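Local structure of putative phenazine biosynthesis PhzC/PhzF protein (Clostridium difficile, 4DUN) at residues Leu60-Leu71 against Phe96-Glu104. The protein is of unestablished function but is probably an isomerase related to the phenazine biosynthesis enzymes. Sequence-based numbering, arbitrary orientation.
Sequences LRWFTPKAEIDL and FFTQSGKLE
One face of the Phe-96 ring carries Leu-60, whose CD2 lies 3.8 Å from the ring centroid and only 18° off the normal, a CH-pi contact; Leu-60 CB rests nearer the rim, against Phe-96 CD1. On the other side of Leu-60, its CG sits over one face of the Trp-62 indole, while the backbone of Leu-71 lies over the opposite face. Leu-103 CD1 reaches the edge of the indole at Trp-62 CZ2 (3.9 Å), and the Thr-98 methyl CG2 meets Trp-62 CH2 obliquely. Helix 73-87 borders this cluster through Thr-76 and Ala-79. Strands 93-98 and 101-108 form a beta hairpin beside strand 57-63, which pairs parallel with 93-98, in what is probably the diaminopimelate-epimerase-like fold of the PhzF family. At the meeting point Leu-60 N donates to Phe-97 O (2.9 Å), and a water then bridges Leu-60 O to Gln-99 N, where segment 96-104 leaves its strand in a type I turn, Thr-98 to Gly-101. Thr-98 OG1 braces that hairpin turn from within, accepting from Ser-100 N as an ST turn and donating to Gly-101 O. Within the turn, Gln-99, bent at chi2 (-81°), brings NE2 to Glu-68 OE2 (3.2 Å); the bond is nearly straight and arrives from above the carboxylate plane. Glu-68 OE2 also takes Arg-61 NH1 on its syn lone pair (3.0 Å), a salt bridge lying in the guanidinium plane, and the two donors probably favour a charged carboxylate. Ser-100 OG donates to Asp-70 O (2.6 Å) from above the carbonyl plane, and Ser-100 CB packs against Leu-71 CD1. Next to Asp-70, Ile-69 touches Glu-47, the predicted active-site residue.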
# COMPACT_ATOMS: atom_id res chain seq x y z
N LEU A 60 6.33 -22.03 -2.37
CA LEU A 60 6.37 -20.57 -2.23
C LEU A 60 5.69 -19.91 -3.42
O LEU A 60 6.04 -20.21 -4.56
CB LEU A 60 7.84 -20.08 -2.10
CG LEU A 60 8.13 -18.54 -2.17
CD1 LEU A 60 7.46 -17.78 -1.00
CD2 LEU A 60 9.65 -18.26 -2.23
N ARG A 61 4.69 -19.08 -3.11
CA ARG A 61 4.05 -18.20 -4.08
C ARG A 61 4.13 -16.72 -3.66
O ARG A 61 4.26 -16.42 -2.54
CB ARG A 61 2.59 -18.58 -4.33
CG ARG A 61 2.35 -20.00 -4.79
CD ARG A 61 0.86 -20.34 -4.88
NE ARG A 61 0.55 -21.72 -5.23
CZ ARG A 61 0.15 -22.09 -6.44
NH1 ARG A 61 0.04 -21.22 -7.39
NH2 ARG A 61 -0.13 -23.34 -6.70
N TRP A 62 4.06 -15.85 -4.63
CA TRP A 62 4.07 -14.43 -4.40
C TRP A 62 2.92 -13.76 -5.13
O TRP A 62 2.64 -14.06 -6.25
CB TRP A 62 5.36 -13.76 -4.86
CG TRP A 62 6.63 -14.50 -4.66
CD1 TRP A 62 7.49 -14.37 -3.63
CD2 TRP A 62 7.20 -15.45 -5.53
NE1 TRP A 62 8.55 -15.16 -3.80
CE2 TRP A 62 8.40 -15.86 -4.95
CE3 TRP A 62 6.82 -16.00 -6.74
CZ2 TRP A 62 9.21 -16.77 -5.54
CZ3 TRP A 62 7.61 -16.91 -7.30
CH2 TRP A 62 8.80 -17.30 -6.71
N PHE A 63 2.32 -12.81 -4.45
CA PHE A 63 1.22 -12.03 -5.00
C PHE A 63 1.46 -10.56 -4.79
O PHE A 63 1.79 -10.15 -3.67
CB PHE A 63 -0.09 -12.42 -4.29
CG PHE A 63 -0.65 -13.75 -4.67
CD1 PHE A 63 -0.10 -14.93 -4.15
CD2 PHE A 63 -1.77 -13.85 -5.49
CE1 PHE A 63 -0.65 -16.18 -4.48
CE2 PHE A 63 -2.32 -15.10 -5.81
CZ PHE A 63 -1.75 -16.25 -5.31
N THR A 64 1.26 -9.76 -5.83
CA THR A 64 1.25 -8.31 -5.66
C THR A 64 -0.18 -8.00 -5.15
O THR A 64 -1.02 -8.91 -5.17
CB THR A 64 1.55 -7.57 -6.99
OG1 THR A 64 0.44 -7.79 -7.86
CG2 THR A 64 2.88 -7.99 -7.63
N PRO A 65 -0.56 -6.74 -4.84
CA PRO A 65 -1.96 -6.47 -4.47
C PRO A 65 -2.96 -6.75 -5.62
O PRO A 65 -4.18 -6.73 -5.38
CB PRO A 65 -1.94 -4.98 -4.14
CG PRO A 65 -0.52 -4.72 -3.68
CD PRO A 65 0.28 -5.53 -4.68
N LYS A 66 -2.46 -7.02 -6.85
CA LYS A 66 -3.29 -7.22 -8.04
C LYS A 66 -3.24 -8.62 -8.68
O LYS A 66 -4.23 -9.01 -9.31
CB LYS A 66 -2.88 -6.20 -9.13
CG LYS A 66 -3.25 -4.76 -8.80
CD LYS A 66 -3.21 -3.91 -10.07
CE LYS A 66 -3.59 -2.47 -9.82
NZ LYS A 66 -2.46 -1.68 -9.28
N ALA A 67 -2.09 -9.34 -8.62
CA ALA A 67 -1.96 -10.62 -9.31
C ALA A 67 -0.90 -11.52 -8.73
O ALA A 67 0.03 -11.04 -8.07
CB ALA A 67 -1.63 -10.38 -10.79
N GLU A 68 -0.99 -12.81 -9.05
CA GLU A 68 0.07 -13.75 -8.70
C GLU A 68 1.22 -13.55 -9.69
O GLU A 68 0.97 -13.29 -10.87
CB GLU A 68 -0.45 -15.18 -8.75
CG GLU A 68 0.58 -16.15 -8.21
CD GLU A 68 0.20 -17.62 -8.20
OE1 GLU A 68 -0.94 -17.96 -8.59
OE2 GLU A 68 1.04 -18.43 -7.74
N ILE A 69 2.47 -13.64 -9.22
CA ILE A 69 3.64 -13.46 -10.10
C ILE A 69 4.45 -14.74 -10.06
O ILE A 69 4.27 -15.56 -9.14
CB ILE A 69 4.45 -12.18 -9.76
CG1 ILE A 69 4.96 -12.20 -8.29
CG2 ILE A 69 3.62 -10.93 -10.10
CD1 ILE A 69 5.93 -11.09 -7.94
N ASP A 70 5.35 -14.92 -11.04
CA ASP A 70 6.09 -16.18 -11.16
C ASP A 70 7.52 -16.16 -10.62
O ASP A 70 8.17 -17.21 -10.57
CB ASP A 70 6.10 -16.64 -12.62
CG ASP A 70 4.72 -16.96 -13.15
OD1 ASP A 70 3.84 -17.35 -12.34
OD2 ASP A 70 4.49 -16.78 -14.37
N LEU A 71 8.03 -14.99 -10.26
CA LEU A 71 9.37 -14.87 -9.72
C LEU A 71 9.48 -13.61 -8.91
O LEU A 71 8.95 -12.57 -9.32
CB LEU A 71 10.43 -14.88 -10.84
CG LEU A 71 11.86 -15.29 -10.46
CD1 LEU A 71 11.93 -16.77 -10.01
CD2 LEU A 71 12.79 -15.13 -11.64
N PHE A 96 12.90 -23.71 -1.88
CA PHE A 96 11.51 -23.35 -2.19
C PHE A 96 11.09 -23.90 -3.53
O PHE A 96 11.83 -23.75 -4.50
CB PHE A 96 11.33 -21.83 -2.22
CG PHE A 96 11.54 -21.09 -0.93
CD1 PHE A 96 10.61 -21.20 0.11
CD2 PHE A 96 12.59 -20.20 -0.78
CE1 PHE A 96 10.77 -20.47 1.29
CE2 PHE A 96 12.73 -19.43 0.38
CZ PHE A 96 11.82 -19.58 1.42
N PHE A 97 9.88 -24.46 -3.61
CA PHE A 97 9.31 -24.91 -4.87
C PHE A 97 8.30 -23.87 -5.31
O PHE A 97 7.37 -23.54 -4.58
CB PHE A 97 8.72 -26.31 -4.76
CG PHE A 97 9.82 -27.33 -4.63
CD1 PHE A 97 10.23 -27.79 -3.38
CD2 PHE A 97 10.53 -27.77 -5.75
CE1 PHE A 97 11.30 -28.69 -3.25
CE2 PHE A 97 11.58 -28.69 -5.62
CZ PHE A 97 11.96 -29.14 -4.38
N THR A 98 8.53 -23.28 -6.50
CA THR A 98 7.75 -22.16 -7.03
C THR A 98 7.26 -22.40 -8.46
O THR A 98 7.64 -23.38 -9.10
CB THR A 98 8.62 -20.87 -7.03
OG1 THR A 98 9.50 -20.89 -8.18
CG2 THR A 98 9.41 -20.67 -5.71
N GLN A 99 6.53 -21.41 -9.01
CA GLN A 99 6.03 -21.39 -10.40
C GLN A 99 7.19 -21.48 -11.39
O GLN A 99 6.99 -21.94 -12.51
CB GLN A 99 5.27 -20.08 -10.68
CG GLN A 99 3.94 -19.95 -9.95
CD GLN A 99 2.82 -20.69 -10.61
OE1 GLN A 99 3.01 -21.46 -11.56
NE2 GLN A 99 1.61 -20.46 -10.13
N SER A 100 8.38 -20.98 -10.99
CA SER A 100 9.59 -20.95 -11.84
C SER A 100 10.64 -22.00 -11.44
O SER A 100 11.80 -21.89 -11.81
CB SER A 100 10.22 -19.56 -11.81
OG SER A 100 9.32 -18.67 -12.45
N GLY A 101 10.21 -23.04 -10.73
CA GLY A 101 11.11 -24.11 -10.35
C GLY A 101 11.66 -23.96 -8.95
O GLY A 101 11.15 -23.17 -8.15
N LYS A 102 12.67 -24.76 -8.64
CA LYS A 102 13.26 -24.77 -7.31
C LYS A 102 14.19 -23.56 -7.10
O LYS A 102 15.04 -23.29 -7.94
CB LYS A 102 14.03 -26.08 -7.08
CG LYS A 102 14.62 -26.20 -5.67
CD LYS A 102 15.14 -27.62 -5.36
CE LYS A 102 16.50 -27.93 -5.89
NZ LYS A 102 17.06 -29.13 -5.22
N LEU A 103 14.04 -22.89 -5.96
CA LEU A 103 14.93 -21.78 -5.59
C LEU A 103 15.63 -22.12 -4.29
O LEU A 103 15.00 -22.57 -3.32
CB LEU A 103 14.19 -20.44 -5.44
CG LEU A 103 13.36 -19.94 -6.62
CD1 LEU A 103 12.57 -18.72 -6.20
CD2 LEU A 103 14.22 -19.62 -7.84
N GLU A 104 16.95 -21.95 -4.26
CA GLU A 104 17.70 -22.20 -3.04
C GLU A 104 18.20 -20.88 -2.46
O GLU A 104 18.62 -20.01 -3.21
CB GLU A 104 18.88 -23.15 -3.27
CG GLU A 104 19.59 -23.53 -1.98
CD GLU A 104 20.45 -24.77 -2.05
OE1 GLU A 104 21.69 -24.61 -2.10
OE2 GLU A 104 19.90 -25.89 -2.03
O HOH W 1 5.37 -19.72 -7.09
O HOH W 2 -1.21 -20.16 -10.02